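Local coordinates for serine protease (Arthrobacter nicotinovorans, PDB 3WY8), which probably cleaves peptide bonds as a secreted, chymotrypsin-like serine protease, with keratin among its reported substrates, at residues 26-31 / 174-179; 149-154 / 199-204. All blocks are in the same frame, centred on the assembly; numbering follows the deposited sequence.

Contact 1: residues 26-31 / 174-179; sequences SGNSVT and PWFIGN
Asn-28 lays the root of its side chain against the ring of Pro-174, CB standing 3.8 Å from Pro-174 CG and as far from CB of the same ring. The two side chains cross at about a right angle, and the proline adds CD, which comes 4.1 Å from the carbonyl O of Gly-27. With CG anti to the backbone N (chi1 -169°), the amide of Asn-28 is carried past the proline toward Phe-176, whose side chain comes from the opposite direction. There Asn-28 ND2 stands 3.7 Å from Phe-176 CZ and 3.8 Å from CE1, with the amide plane nearly perpendicular to the ring, 87° apart. No hydrogen bond links the two segments. The axes of the short strand segments 26-29 and 174-177 come within 7.8 Å, their directions 50° apart. The first belongs to the closed six-stranded N-terminal barrel and the second to the C-terminal sheet, so the contact lies in the buried interface between the two beta domains of a chymotrypsin-like fold. An asparagine suits such a place because its CB gives the proline an apolar surface while its amide can bond in several directions. OD1 pairs with His-10 ND1, and ND2 with Gln-185 OE1 and Ser-113 OG, which fixes the rotation of the amide beside the phenyl ring. Pro-174 offers a compact, rigid apolar surface, and Phe-176 is long enough to bring CZ and CE1 to the amide from a CB not aimed at the other strand. Ile-11, from strand 11-18 of the barrel, touches all three side chains.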
loop_
_atom_site.group_PDB
_atom_site.type_symbol
_atom_site.label_atom_id
_atom_site.label_comp_id
_atom_site.label_asym_id
_atom_site.label_seq_id
_atom_site.Cartn_x
_atom_site.Cartn_y
_atom_site.Cartn_z
ATOM N N SER A 26 0.702 -3.364 -4.514
ATOM C CA SER A 26 0.685 -1.965 -4.909
ATOM C C SER A 26 1.246 -1.142 -3.755
ATOM O O SER A 26 1.283 -1.608 -2.612
ATOM C CB SER A 26 -0.746 -1.531 -5.237
ATOM O OG SER A 26 -1.307 -2.393 -6.210
ATOM N N GLY A 27 1.695 0.072 -4.051
ATOM C CA GLY A 27 2.300 0.919 -3.036
ATOM C C GLY A 27 2.291 2.382 -3.420
ATOM O O GLY A 27 1.798 2.758 -4.488
ATOM N N ASN A 28 2.849 3.208 -2.540
ATOM C CA ASN A 28 2.799 4.651 -2.724
ATOM C C ASN A 28 4.020 5.334 -2.139
ATOM O O ASN A 28 4.435 5.019 -1.020
ATOM C CB ASN A 28 1.532 5.200 -2.063
ATOM C CG ASN A 28 1.252 6.636 -2.433
ATOM O OD1 ASN A 28 1.296 7.009 -3.607
ATOM N ND2 ASN A 28 0.937 7.446 -1.435
ATOM N N SER A 29 4.596 6.266 -2.901
ATOM C CA SER A 29 5.672 7.110 -2.396
ATOM C C SER A 29 5.094 8.080 -1.362
ATOM O O SER A 29 4.199 8.870 -1.672
ATOM C CB SER A 29 6.347 7.871 -3.540
ATOM O OG SER A 29 7.341 8.761 -3.045
ATOM N N VAL A 30 5.589 7.993 -0.129
ATOM C CA VAL A 30 5.090 8.847 0.958
ATOM C C VAL A 30 6.177 9.788 1.455
ATOM O O VAL A 30 7.361 9.446 1.442
ATOM C CB VAL A 30 4.484 8.040 2.140
ATOM C CG1 VAL A 30 3.193 7.347 1.705
ATOM C CG2 VAL A 30 5.479 7.024 2.713
ATOM N N THR A 31 5.765 10.978 1.878
ATOM C CA THR A 31 6.716 11.992 2.317
ATOM C C THR A 31 7.517 11.461 3.501
ATOM O O THR A 31 6.965 10.837 4.400
ATOM C CB THR A 31 6.011 13.308 2.677
ATOM O OG1 THR A 31 5.177 13.712 1.580
ATOM C CG2 THR A 31 7.026 14.401 2.957
ATOM N N PRO A 174 -2.688 2.674 -1.889
ATOM C CA PRO A 174 -2.999 3.725 -0.919
ATOM C C PRO A 174 -4.478 4.108 -0.817
ATOM O O PRO A 174 -5.180 4.158 -1.828
ATOM C CB PRO A 174 -2.178 4.911 -1.424
ATOM C CG PRO A 174 -2.089 4.697 -2.916
ATOM C CD PRO A 174 -1.996 3.201 -3.083
ATOM N N TRP A 175 -4.922 4.377 0.409
ATOM C CA TRP A 175 -6.201 5.031 0.665
ATOM C C TRP A 175 -5.925 6.502 0.924
ATOM O O TRP A 175 -5.201 6.839 1.866
ATOM C CB TRP A 175 -6.859 4.460 1.926
ATOM C CG TRP A 175 -7.482 3.111 1.791
ATOM C CD1 TRP A 175 -7.054 2.073 1.016
ATOM C CD2 TRP A 175 -8.633 2.637 2.497
ATOM N NE1 TRP A 175 -7.880 0.986 1.180
ATOM C CE2 TRP A 175 -8.858 1.305 2.085
ATOM C CE3 TRP A 175 -9.501 3.211 3.437
ATOM C CZ2 TRP A 175 -9.922 0.538 2.573
ATOM C CZ3 TRP A 175 -10.559 2.449 3.926
ATOM C CH2 TRP A 175 -10.757 1.125 3.495
ATOM N N PHE A 176 -6.507 7.373 0.106
ATOM C CA PHE A 176 -6.392 8.814 0.338
ATOM C C PHE A 176 -7.682 9.343 0.929
ATOM O O PHE A 176 -8.764 9.019 0.439
ATOM C CB PHE A 176 -6.079 9.562 -0.962
ATOM C CG PHE A 176 -4.795 9.133 -1.612
ATOM C CD1 PHE A 176 -3.575 9.595 -1.134
ATOM C CD2 PHE A 176 -4.809 8.264 -2.698
ATOM C CE1 PHE A 176 -2.375 9.192 -1.730
ATOM C CE2 PHE A 176 -3.621 7.858 -3.297
ATOM C CZ PHE A 176 -2.403 8.318 -2.815
ATOM N N ILE A 177 -7.574 10.140 1.991
ATOM C CA ILE A 177 -8.749 10.827 2.537
ATOM C C ILE A 177 -9.277 11.771 1.466
ATOM O O ILE A 177 -8.516 12.554 0.902
ATOM C CB ILE A 177 -8.425 11.648 3.803
ATOM C CG1 ILE A 177 -7.854 10.748 4.903
ATOM C CG2 ILE A 177 -9.680 12.381 4.298
ATOM C CD1 ILE A 177 -7.190 11.517 6.052
ATOM N N GLY A 178 -10.575 11.689 1.187
ATOM C CA GLY A 178 -11.185 12.547 0.175
ATOM C C GLY A 178 -11.417 11.830 -1.137
ATOM O O GLY A 178 -11.705 10.629 -1.151
ATOM N N ASN A 179 -11.280 12.566 -2.240
ATOM C CA ASN A 179 -11.639 12.052 -3.567
ATOM C C ASN A 179 -10.542 12.149 -4.626
ATOM O O ASN A 179 -10.824 12.062 -5.826
ATOM C CB ASN A 179 -12.913 12.747 -4.071
ATOM C CG ASN A 179 -12.736 14.251 -4.267
ATOM O OD1 ASN A 179 -11.642 14.804 -4.090
ATOM N ND2 ASN A 179 -13.824 14.923 -4.643
#

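Contact 2: residues 149-154 / 199-204; sequences TNDPYN and TMYGPY
Asp-151 packs on the ring of Tyr-201, beginning with CB, which sits 3.6 Å from CE1; the aspartate CA is equally near that carbon. Next along, Asp-151 CG lies 4.0 Å from both CE1 and CZ of Tyr-201. CG is anti to the backbone N (chi1 -174°), and the carboxylate is thereby spread over the ring, their planes only 23° apart in a stack. At the tip the two oxygens divide the work. Asp-151 OD2 hangs 4.1 Å above the plane of the Tyr-201 ring, over its centre, and accepts hydrogen bonds from the hydroxyls of Tyr-191 and Tyr-193. Asp-151 OD1 turns back to its own loop and takes the backbone N of Tyr-153 on its anti side and that of Asn-154 from above the carboxylate plane, at 2.9 Å in each case. Both donors come from the same face. The first bond makes an Asx turn and the second extends it to an Asx motif, for which aspartate is apt because its short carboxylate reaches the N-H groups just ahead. This motif shapes the loop that follows strand 142-150 in the C-terminal beta domain of this chymotrypsin-like fold. In the same sheet, strand 160-163 lies between 142-150 and strand 199-202, which carries Tyr-201. The Tyr-201 side chain reaches across to the loop after 142-150. A tyrosine suits this post: its ring provides the surface under the aspartate, and Tyr-191 stacks with it too. The hydroxyl reaches Pro-152, whose CD is 3.3 Å from Tyr-201 OH, and joins a water that donates to Thr-149 OG1 and to the carbonyl O of Asn-150.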
loop_
_atom_site.group_PDB
_atom_site.type_symbol
_atom_site.label_atom_id
_atom_site.label_comp_id
_atom_site.label_asym_id
_atom_site.label_seq_id
_atom_site.Cartn_x
_atom_site.Cartn_y
_atom_site.Cartn_z
ATOM N N THR A 149 -16.653 2.283 6.751
ATOM C CA THR A 149 -17.447 1.733 7.848
ATOM C C THR A 149 -16.686 0.581 8.496
ATOM O O THR A 149 -15.715 0.074 7.936
ATOM C CB THR A 149 -18.843 1.244 7.380
ATOM O OG1 THR A 149 -18.694 0.298 6.312
ATOM C CG2 THR A 149 -19.703 2.423 6.915
ATOM N N ASN A 150 -17.118 0.174 9.683
ATOM C CA ASN A 150 -16.470 -0.926 10.385
ATOM C C ASN A 150 -16.708 -2.276 9.719
ATOM O O ASN A 150 -17.652 -2.437 8.936
ATOM C CB ASN A 150 -16.918 -0.960 11.848
ATOM C CG ASN A 150 -16.513 0.287 12.602
ATOM O OD1 ASN A 150 -15.498 0.912 12.289
ATOM N ND2 ASN A 150 -17.311 0.665 13.596
ATOM N N ASP A 151 -15.827 -3.228 10.010
ATOM C CA ASP A 151 -16.033 -4.620 9.616
ATOM C C ASP A 151 -17.158 -5.186 10.490
ATOM O O ASP A 151 -16.998 -5.299 11.706
ATOM C CB ASP A 151 -14.731 -5.415 9.804
ATOM C CG ASP A 151 -14.821 -6.840 9.278
ATOM O OD1 ASP A 151 -15.914 -7.445 9.316
ATOM O OD2 ASP A 151 -13.780 -7.369 8.838
ATOM N N PRO A 152 -18.303 -5.542 9.871
ATOM C CA PRO A 152 -19.475 -5.990 10.628
ATOM C C PRO A 152 -19.298 -7.363 11.260
ATOM O O PRO A 152 -20.073 -7.736 12.143
ATOM C CB PRO A 152 -20.574 -6.080 9.559
ATOM C CG PRO A 152 -20.049 -5.377 8.363
ATOM C CD PRO A 152 -18.568 -5.541 8.423
ATOM N N TYR A 153 -18.289 -8.103 10.810
ATOM C CA TYR A 153 -18.155 -9.516 11.155
ATOM C C TYR A 153 -16.949 -9.768 12.037
ATOM O O TYR A 153 -17.062 -10.417 13.082
ATOM C CB TYR A 153 -18.079 -10.357 9.882
ATOM C CG TYR A 153 -19.084 -9.919 8.845
ATOM C CD1 TYR A 153 -20.442 -10.210 8.997
ATOM C CD2 TYR A 153 -18.685 -9.182 7.732
ATOM C CE1 TYR A 153 -21.370 -9.794 8.060
ATOM C CE2 TYR A 153 -19.609 -8.758 6.789
ATOM C CZ TYR A 153 -20.949 -9.075 6.956
ATOM O OH TYR A 153 -21.864 -8.654 6.028
ATOM N N ASN A 154 -15.804 -9.235 11.621
ATOM C CA ASN A 154 -14.572 -9.325 12.394
ATOM C C ASN A 154 -14.076 -7.930 12.820
ATOM O O ASN A 154 -13.039 -7.474 12.333
ATOM C CB ASN A 154 -13.487 -10.059 11.584
ATOM C CG ASN A 154 -13.812 -11.537 11.351
ATOM O OD1 ASN A 154 -14.002 -12.297 12.296
ATOM N ND2 ASN A 154 -13.848 -11.948 10.088
ATOM N N THR A 199 -16.240 -5.425 -1.003
ATOM C CA THR A 199 -15.726 -4.473 -0.009
ATOM C C THR A 199 -14.224 -4.691 0.184
ATOM O O THR A 199 -13.765 -5.831 0.253
ATOM C CB THR A 199 -16.457 -4.634 1.352
ATOM O OG1 THR A 199 -17.865 -4.452 1.161
ATOM C CG2 THR A 199 -15.961 -3.613 2.368
ATOM N N MET A 200 -13.466 -3.595 0.234
ATOM C CA MET A 200 -12.040 -3.644 0.553
ATOM C C MET A 200 -11.819 -3.089 1.956
ATOM O O MET A 200 -12.298 -2.007 2.273
ATOM C CB MET A 200 -11.235 -2.812 -0.450
ATOM C CG MET A 200 -9.745 -2.717 -0.127
ATOM S SD MET A 200 -8.908 -4.263 -0.453
ATOM C CE MET A 200 -8.852 -4.212 -2.248
ATOM N N TYR A 201 -11.079 -3.830 2.777
ATOM C CA TYR A 201 -10.743 -3.386 4.126
ATOM C C TYR A 201 -9.302 -2.919 4.232
ATOM O O TYR A 201 -8.404 -3.491 3.608
ATOM C CB TYR A 201 -11.019 -4.489 5.146
ATOM C CG TYR A 201 -12.489 -4.705 5.345
ATOM C CD1 TYR A 201 -13.201 -3.929 6.259
ATOM C CD2 TYR A 201 -13.180 -5.654 4.595
ATOM C CE1 TYR A 201 -14.565 -4.096 6.425
ATOM C CE2 TYR A 201 -14.552 -5.838 4.765
ATOM C CZ TYR A 201 -15.231 -5.051 5.681
ATOM O OH TYR A 201 -16.587 -5.212 5.862
ATOM N N GLY A 202 -9.109 -1.866 5.024
ATOM C CA GLY A 202 -7.789 -1.325 5.321
ATOM C C GLY A 202 -7.643 -1.052 6.805
ATOM O O GLY A 202 -8.622 -0.683 7.468
ATOM N N PRO A 203 -6.424 -1.218 7.345
ATOM C CA PRO A 203 -6.223 -1.025 8.782
ATOM C C PRO A 203 -6.300 0.440 9.211
ATOM O O PRO A 203 -6.037 1.353 8.417
ATOM C CB PRO A 203 -4.804 -1.550 9.010
ATOM C CG PRO A 203 -4.127 -1.342 7.711
ATOM C CD PRO A 203 -5.178 -1.625 6.674
ATOM N N TYR A 204 -6.661 0.648 10.473
ATOM C CA TYR A 204 -6.657 1.976 11.051
ATOM C C TYR A 204 -5.215 2.438 11.237
ATOM O O TYR A 204 -4.397 1.725 11.820
ATOM C CB TYR A 204 -7.385 1.981 12.397
ATOM C CG TYR A 204 -7.370 3.341 13.043
ATOM C CD1 TYR A 204 -8.226 4.348 12.600
ATOM C CD2 TYR A 204 -6.476 3.633 14.075
ATOM C CE1 TYR A 204 -8.205 5.611 13.174
ATOM C CE2 TYR A 204 -6.448 4.895 14.662
ATOM C CZ TYR A 204 -7.316 5.874 14.206
ATOM O OH TYR A 204 -7.293 7.120 14.787
HETATM O O HOH W 1 -17.417 -2.229 5.664
#

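Overall arrangement
After a short N-terminal strand (3-4) that joins the second domain's sheet, the chain builds the first beta barrel, where strand 21-29 supplies one side of contact 1. It then completes that barrel and enters the second domain, passing residues 149-154 before reaching 174-179, where contact 1 closes a long loop of 142 residues and joins the two domains. Contact 2 closes later, at 199-204, after a shorter loop of 44 residues lying within the second domain. The segments alternate, so the two loops cross. The contact centres are about 18 Å apart, yet the contacts meet where Trp-175 CZ2 packs 3.5 Å from Met-200 O, so interface strand 174-177 abuts strand 199-202 of contact 2.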